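Local structure of AgaA (Rhizobium radiobacter, 6HLX) at residues G321-Y332 with I349-W360. The protein is a periplasmic solute-binding protein of an ABC transporter that binds the opine agropinic acid for its import into the bacterium. Numbering follows the deposited sequence.
Sequences GFEVRLLATSQY and IGIKVKLDLPDW. With G9Z (agropinic acid), chain E.
Val-324 and Leu-326 pack beside Val-353 and Leu-355 on the apolar face of two parallel strands, 322-327 and 351-356, joined through helix 333-347 in a beta-alpha-beta unit of the periplasmic-binding-protein fold. Strand 351-356 is the outermost of its sheet, while strand 322-327 is flanked on its other side by strand 374-379. Among the buried residues of this face the fit is close: Val-324 CG1 lies 3.6 Å from Ile-351 CG2, and Leu-326 CB sits equally near Val-353 CG1. Farther toward the strand starts, Ile-351 CG1 approaches the Phe-322 ring over one face in a CH-pi contact, displaced toward the rim.

The opposite face is looser, and its Glu-323, Arg-325, Lys-352 and Lys-354 are exposed to solvent, although Leu-327 at its end is buried. Its firm element is a side-on salt bridge: Arg-325 NE donates to Asp-356 OD2 at 2.8 Å, and NH2 reaches OD1. A bend at chi3 (72°) swings the guanidinium across to the carboxylate, whose plane is 25° from its own. Both oxygens are met on their syn sides, NH2 well out of the carboxylate plane, and Lys-354 CB lies over one guanidinium face, toward its rim. By contrast, Glu-323 OE1 and Lys-352 NZ remain 5.9 Å apart, the lysine donating instead to Gly-350 O.

Beyond the strands the two chains lead into the agropinic acid pocket. Pro-358 O accepts from both Thr-329 OG1 and Ser-330 N, and Thr-329 OG1 in turn accepts from Gln-331 N, forming an ST turn. Tyr-332 and Trp-360 each turn a ring face to the ligand's five-membered ring; Tyr-332 OH is hydrogen-bonded to Ser-9 OG and Trp-360 NE1 to the backbone oxygen of Pro-21. The edge of the indole is backed by Thr-329, whose CG2 lies 3.7 Å from Trp-360 CE3, while the ligand atom CAC is 3.4 Å from Tyr-332 CZ.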
loop_
_atom_site.group_PDB
_atom_site.type_symbol
_atom_site.label_atom_id
_atom_site.label_comp_id
_atom_site.label_asym_id
_atom_site.label_seq_id
_atom_site.Cartn_x
_atom_site.Cartn_y
_atom_site.Cartn_z
ATOM N N GLY A 321 9.101 -21.483 -25.418
ATOM C CA GLY A 321 8.573 -20.955 -24.164
ATOM C C GLY A 321 9.178 -21.649 -22.964
ATOM O O GLY A 321 10.313 -22.139 -23.032
ATOM N N PHE A 322 8.424 -21.710 -21.851
ATOM C CA PHE A 322 8.884 -22.339 -20.611
ATOM C C PHE A 322 7.705 -22.550 -19.678
ATOM O O PHE A 322 6.619 -22.010 -19.929
ATOM C CB PHE A 322 9.972 -21.472 -19.908
ATOM C CG PHE A 322 9.589 -20.024 -19.653
ATOM C CD1 PHE A 322 8.890 -19.663 -18.504
ATOM C CD2 PHE A 322 9.935 -19.026 -20.560
ATOM C CE1 PHE A 322 8.534 -18.321 -18.265
ATOM C CE2 PHE A 322 9.575 -17.692 -20.329
ATOM C CZ PHE A 322 8.872 -17.346 -19.185
ATOM N N GLU A 323 7.933 -23.288 -18.579
ATOM C CA GLU A 323 6.913 -23.519 -17.550
ATOM C C GLU A 323 7.194 -22.577 -16.379
ATOM O O GLU A 323 8.357 -22.329 -16.039
ATOM C CB GLU A 323 6.943 -24.975 -17.069
ATOM C CG GLU A 323 6.728 -25.995 -18.180
ATOM C CD GLU A 323 6.710 -27.458 -17.771
ATOM O OE1 GLU A 323 6.214 -28.282 -18.574
ATOM O OE2 GLU A 323 7.190 -27.786 -16.660
ATOM N N VAL A 324 6.130 -22.047 -15.744
ATOM C CA VAL A 324 6.294 -21.117 -14.637
ATOM C C VAL A 324 5.056 -21.174 -13.749
ATOM O O VAL A 324 3.991 -21.567 -14.213
ATOM C CB VAL A 324 6.559 -19.670 -15.177
ATOM C CG1 VAL A 324 5.374 -19.137 -15.973
ATOM C CG2 VAL A 324 6.965 -18.691 -14.073
ATOM N N ARG A 325 5.187 -20.723 -12.506
ATOM C CA ARG A 325 4.060 -20.643 -11.591
ATOM C C ARG A 325 3.758 -19.185 -11.295
ATOM O O ARG A 325 4.683 -18.414 -11.041
ATOM C CB ARG A 325 4.359 -21.382 -10.281
ATOM C CG ARG A 325 4.677 -22.877 -10.471
ATOM C CD ARG A 325 4.496 -23.650 -9.176
ATOM N NE ARG A 325 3.082 -23.797 -8.821
ATOM C CZ ARG A 325 2.311 -24.818 -9.186
ATOM N NH1 ARG A 325 2.806 -25.805 -9.925
ATOM N NH2 ARG A 325 1.037 -24.861 -8.815
ATOM N N LEU A 326 2.470 -18.812 -11.319
ATOM C CA LEU A 326 2.016 -17.450 -10.994
ATOM C C LEU A 326 1.303 -17.454 -9.656
ATOM O O LEU A 326 0.298 -18.157 -9.483
ATOM C CB LEU A 326 1.071 -16.920 -12.078
ATOM C CG LEU A 326 0.385 -15.542 -11.883
ATOM C CD1 LEU A 326 1.421 -14.418 -11.766
ATOM C CD2 LEU A 326 -0.544 -15.257 -13.048
ATOM N N LEU A 327 1.808 -16.632 -8.734
ATOM C CA LEU A 327 1.194 -16.488 -7.410
ATOM C C LEU A 327 0.155 -15.380 -7.430
ATOM O O LEU A 327 0.455 -14.235 -7.795
ATOM C CB LEU A 327 2.262 -16.183 -6.342
ATOM C CG LEU A 327 1.760 -15.872 -4.924
ATOM C CD1 LEU A 327 1.020 -17.082 -4.296
ATOM C CD2 LEU A 327 2.894 -15.368 -4.039
ATOM N N ALA A 328 -1.045 -15.688 -6.955
ATOM C CA ALA A 328 -2.069 -14.660 -6.771
ATOM C C ALA A 328 -2.880 -15.099 -5.542
ATOM O O ALA A 328 -2.280 -15.613 -4.591
ATOM C CB ALA A 328 -2.937 -14.508 -8.032
ATOM N N THR A 329 -4.196 -14.885 -5.529
ATOM C CA THR A 329 -5.042 -15.287 -4.387
ATOM C C THR A 329 -6.435 -15.590 -4.891
ATOM O O THR A 329 -6.871 -14.993 -5.881
ATOM C CB THR A 329 -5.072 -14.178 -3.294
ATOM O OG1 THR A 329 -5.833 -14.614 -2.144
ATOM C CG2 THR A 329 -5.649 -12.827 -3.810
ATOM N N SER A 330 -7.163 -16.461 -4.173
ATOM C CA SER A 330 -8.565 -16.693 -4.493
ATOM C C SER A 330 -9.442 -15.793 -3.568
ATOM O O SER A 330 -10.652 -15.784 -3.720
ATOM C CB SER A 330 -8.915 -18.152 -4.241
ATOM O OG SER A 330 -8.432 -18.437 -2.941
ATOM N N GLN A 331 -8.845 -15.082 -2.588
ATOM C CA GLN A 331 -9.621 -14.255 -1.642
ATOM C C GLN A 331 -10.260 -13.016 -2.298
ATOM O O GLN A 331 -11.273 -12.498 -1.804
ATOM C CB GLN A 331 -8.746 -13.846 -0.454
ATOM C CG GLN A 331 -9.586 -13.160 0.671
ATOM C CD GLN A 331 -8.947 -13.117 2.034
ATOM O OE1 GLN A 331 -9.281 -12.251 2.876
ATOM N NE2 GLN A 331 -8.052 -14.056 2.319
ATOM N N TYR A 332 -9.628 -12.514 -3.369
ATOM C CA TYR A 332 -10.112 -11.347 -4.103
ATOM C C TYR A 332 -10.390 -11.842 -5.504
ATOM O O TYR A 332 -9.460 -12.235 -6.214
ATOM C CB TYR A 332 -9.035 -10.239 -4.087
ATOM C CG TYR A 332 -8.802 -9.717 -2.686
ATOM C CD1 TYR A 332 -7.951 -10.385 -1.804
ATOM C CD2 TYR A 332 -9.480 -8.590 -2.218
ATOM C CE1 TYR A 332 -7.773 -9.940 -0.495
ATOM C CE2 TYR A 332 -9.316 -8.141 -0.906
ATOM C CZ TYR A 332 -8.483 -8.835 -0.043
ATOM O OH TYR A 332 -8.298 -8.383 1.234
ATOM N N ILE A 349 1.830 -17.774 -26.318
ATOM C CA ILE A 349 3.235 -17.549 -26.668
ATOM C C ILE A 349 4.142 -18.677 -26.118
ATOM O O ILE A 349 5.372 -18.563 -26.162
ATOM C CB ILE A 349 3.736 -16.117 -26.316
ATOM C CG1 ILE A 349 3.809 -15.866 -24.779
ATOM C CG2 ILE A 349 2.897 -15.050 -27.041
ATOM C CD1 ILE A 349 4.677 -14.699 -24.400
ATOM N N GLY A 350 3.522 -19.763 -25.655
ATOM C CA GLY A 350 4.228 -20.947 -25.176
ATOM C C GLY A 350 4.712 -20.902 -23.745
ATOM O O GLY A 350 5.540 -21.724 -23.349
ATOM N N ILE A 351 4.189 -19.964 -22.950
ATOM C CA ILE A 351 4.522 -19.890 -21.529
ATOM C C ILE A 351 3.386 -20.628 -20.823
ATOM O O ILE A 351 2.237 -20.180 -20.876
ATOM C CB ILE A 351 4.699 -18.433 -21.015
ATOM C CG1 ILE A 351 5.941 -17.755 -21.652
ATOM C CG2 ILE A 351 4.793 -18.405 -19.483
ATOM C CD1 ILE A 351 6.109 -16.275 -21.344
ATOM N N LYS A 352 3.703 -21.786 -20.233
ATOM C CA LYS A 352 2.723 -22.627 -19.542
ATOM C C LYS A 352 2.682 -22.228 -18.079
ATOM O O LYS A 352 3.589 -22.560 -17.317
ATOM C CB LYS A 352 3.052 -24.113 -19.729
ATOM C CG LYS A 352 2.910 -24.559 -21.195
ATOM C CD LYS A 352 3.826 -25.730 -21.568
ATOM C CE LYS A 352 5.255 -25.324 -21.883
ATOM N NZ LYS A 352 5.404 -24.729 -23.242
ATOM N N VAL A 353 1.651 -21.463 -17.707
ATOM C CA VAL A 353 1.503 -20.930 -16.354
ATOM C C VAL A 353 0.622 -21.845 -15.504
ATOM O O VAL A 353 -0.475 -22.183 -15.936
ATOM C CB VAL A 353 0.888 -19.498 -16.407
ATOM C CG1 VAL A 353 0.626 -18.931 -15.008
ATOM C CG2 VAL A 353 1.744 -18.540 -17.234
ATOM N N LYS A 354 1.090 -22.211 -14.300
ATOM C CA LYS A 354 0.296 -22.927 -13.288
ATOM C C LYS A 354 -0.012 -21.889 -12.203
ATOM O O LYS A 354 0.851 -21.071 -11.877
ATOM C CB LYS A 354 1.057 -24.116 -12.713
ATOM C CG LYS A 354 1.278 -25.180 -13.804
ATOM C CD LYS A 354 1.668 -26.545 -13.270
ATOM C CE LYS A 354 1.637 -27.609 -14.353
ATOM N NZ LYS A 354 0.253 -27.901 -14.825
ATOM N N LEU A 355 -1.244 -21.877 -11.691
ATOM C CA LEU A 355 -1.656 -20.874 -10.708
ATOM C C LEU A 355 -1.600 -21.351 -9.270
ATOM O O LEU A 355 -2.038 -22.476 -8.962
ATOM C CB LEU A 355 -3.099 -20.406 -10.992
ATOM C CG LEU A 355 -3.397 -19.814 -12.374
ATOM C CD1 LEU A 355 -4.850 -19.407 -12.479
ATOM C CD2 LEU A 355 -2.482 -18.635 -12.692
ATOM N N ASP A 356 -1.133 -20.466 -8.377
ATOM C CA ASP A 356 -1.149 -20.702 -6.937
ATOM C C ASP A 356 -2.068 -19.635 -6.381
ATOM O O ASP A 356 -1.757 -18.452 -6.461
ATOM C CB ASP A 356 0.261 -20.639 -6.325
ATOM C CG ASP A 356 1.080 -21.847 -6.754
ATOM O OD1 ASP A 356 0.566 -22.978 -6.654
ATOM O OD2 ASP A 356 2.217 -21.655 -7.219
ATOM N N LEU A 357 -3.230 -20.057 -5.873
ATOM C CA LEU A 357 -4.299 -19.165 -5.426
ATOM C C LEU A 357 -4.683 -19.421 -3.973
ATOM O O LEU A 357 -5.825 -19.781 -3.695
ATOM C CB LEU A 357 -5.527 -19.346 -6.341
ATOM C CG LEU A 357 -5.292 -19.118 -7.853
ATOM C CD1 LEU A 357 -6.526 -19.466 -8.653
ATOM C CD2 LEU A 357 -4.786 -17.697 -8.147
ATOM N N PRO A 358 -3.767 -19.196 -3.020
ATOM C CA PRO A 358 -4.128 -19.383 -1.604
ATOM C C PRO A 358 -4.905 -18.182 -1.076
ATOM O O PRO A 358 -5.172 -17.237 -1.825
ATOM C CB PRO A 358 -2.760 -19.466 -0.929
ATOM C CG PRO A 358 -1.913 -18.505 -1.727
ATOM C CD PRO A 358 -2.379 -18.692 -3.157
ATOM N N ASP A 359 -5.222 -18.169 0.222
ATOM C CA ASP A 359 -5.903 -17.005 0.797
ATOM C C ASP A 359 -4.919 -15.818 0.853
ATOM O O ASP A 359 -3.735 -15.997 0.550
ATOM C CB ASP A 359 -6.524 -17.315 2.156
ATOM C CG ASP A 359 -5.573 -17.461 3.343
ATOM O OD1 ASP A 359 -4.360 -17.395 3.144
ATOM O OD2 ASP A 359 -6.057 -17.631 4.471
ATOM N N TRP A 360 -5.394 -14.625 1.245
ATOM C CA TRP A 360 -4.532 -13.452 1.189
ATOM C C TRP A 360 -3.309 -13.540 2.089
ATOM O O TRP A 360 -2.191 -13.261 1.627
ATOM C CB TRP A 360 -5.326 -12.147 1.459
ATOM C CG TRP A 360 -4.429 -10.959 1.341
ATOM C CD1 TRP A 360 -3.906 -10.228 2.365
ATOM C CD2 TRP A 360 -3.751 -10.534 0.157
ATOM N NE1 TRP A 360 -3.033 -9.287 1.876
ATOM C CE2 TRP A 360 -2.915 -9.454 0.520
ATOM C CE3 TRP A 360 -3.827 -10.910 -1.193
ATOM C CZ2 TRP A 360 -2.132 -8.770 -0.416
ATOM C CZ3 TRP A 360 -3.054 -10.224 -2.123
ATOM C CH2 TRP A 360 -2.206 -9.182 -1.726
HETATM O OAM G9Z E . -4.145 -5.933 0.712
HETATM C CAB G9Z E . -4.506 -6.270 -0.424
HETATM C CAC G9Z E . -5.522 -7.221 -0.651
HETATM C CB G9Z E . -5.672 -7.330 -2.200
HETATM C CA G9Z E . -4.531 -6.503 -2.767
HETATM C C G9Z E . -5.007 -5.564 -3.737
HETATM O O G9Z E . -5.453 -4.453 -3.340
HETATM N N G9Z E . -3.900 -5.876 -1.559
HETATM C CAG G9Z E . -2.796 -4.842 -1.618
HETATM C CAH G9Z E . -1.444 -5.520 -1.843
HETATM O OAP G9Z E . -1.504 -6.145 -3.125
HETATM C CAI G9Z E . -0.273 -4.533 -1.802
HETATM O OAQ G9Z E . -0.469 -3.615 -0.697
HETATM C CAJ G9Z E . 1.091 -5.263 -1.561
HETATM O OAR G9Z E . 2.155 -4.294 -1.524
HETATM C CAK G9Z E . 1.442 -6.410 -2.540
HETATM O OAT G9Z E . 2.562 -7.156 -2.024
HETATM C CAL G9Z E . 1.700 -5.911 -3.970
HETATM O OAS G9Z E . 1.888 -7.036 -4.857
HETATM O OXT G9Z E . -4.990 -5.910 -4.950
#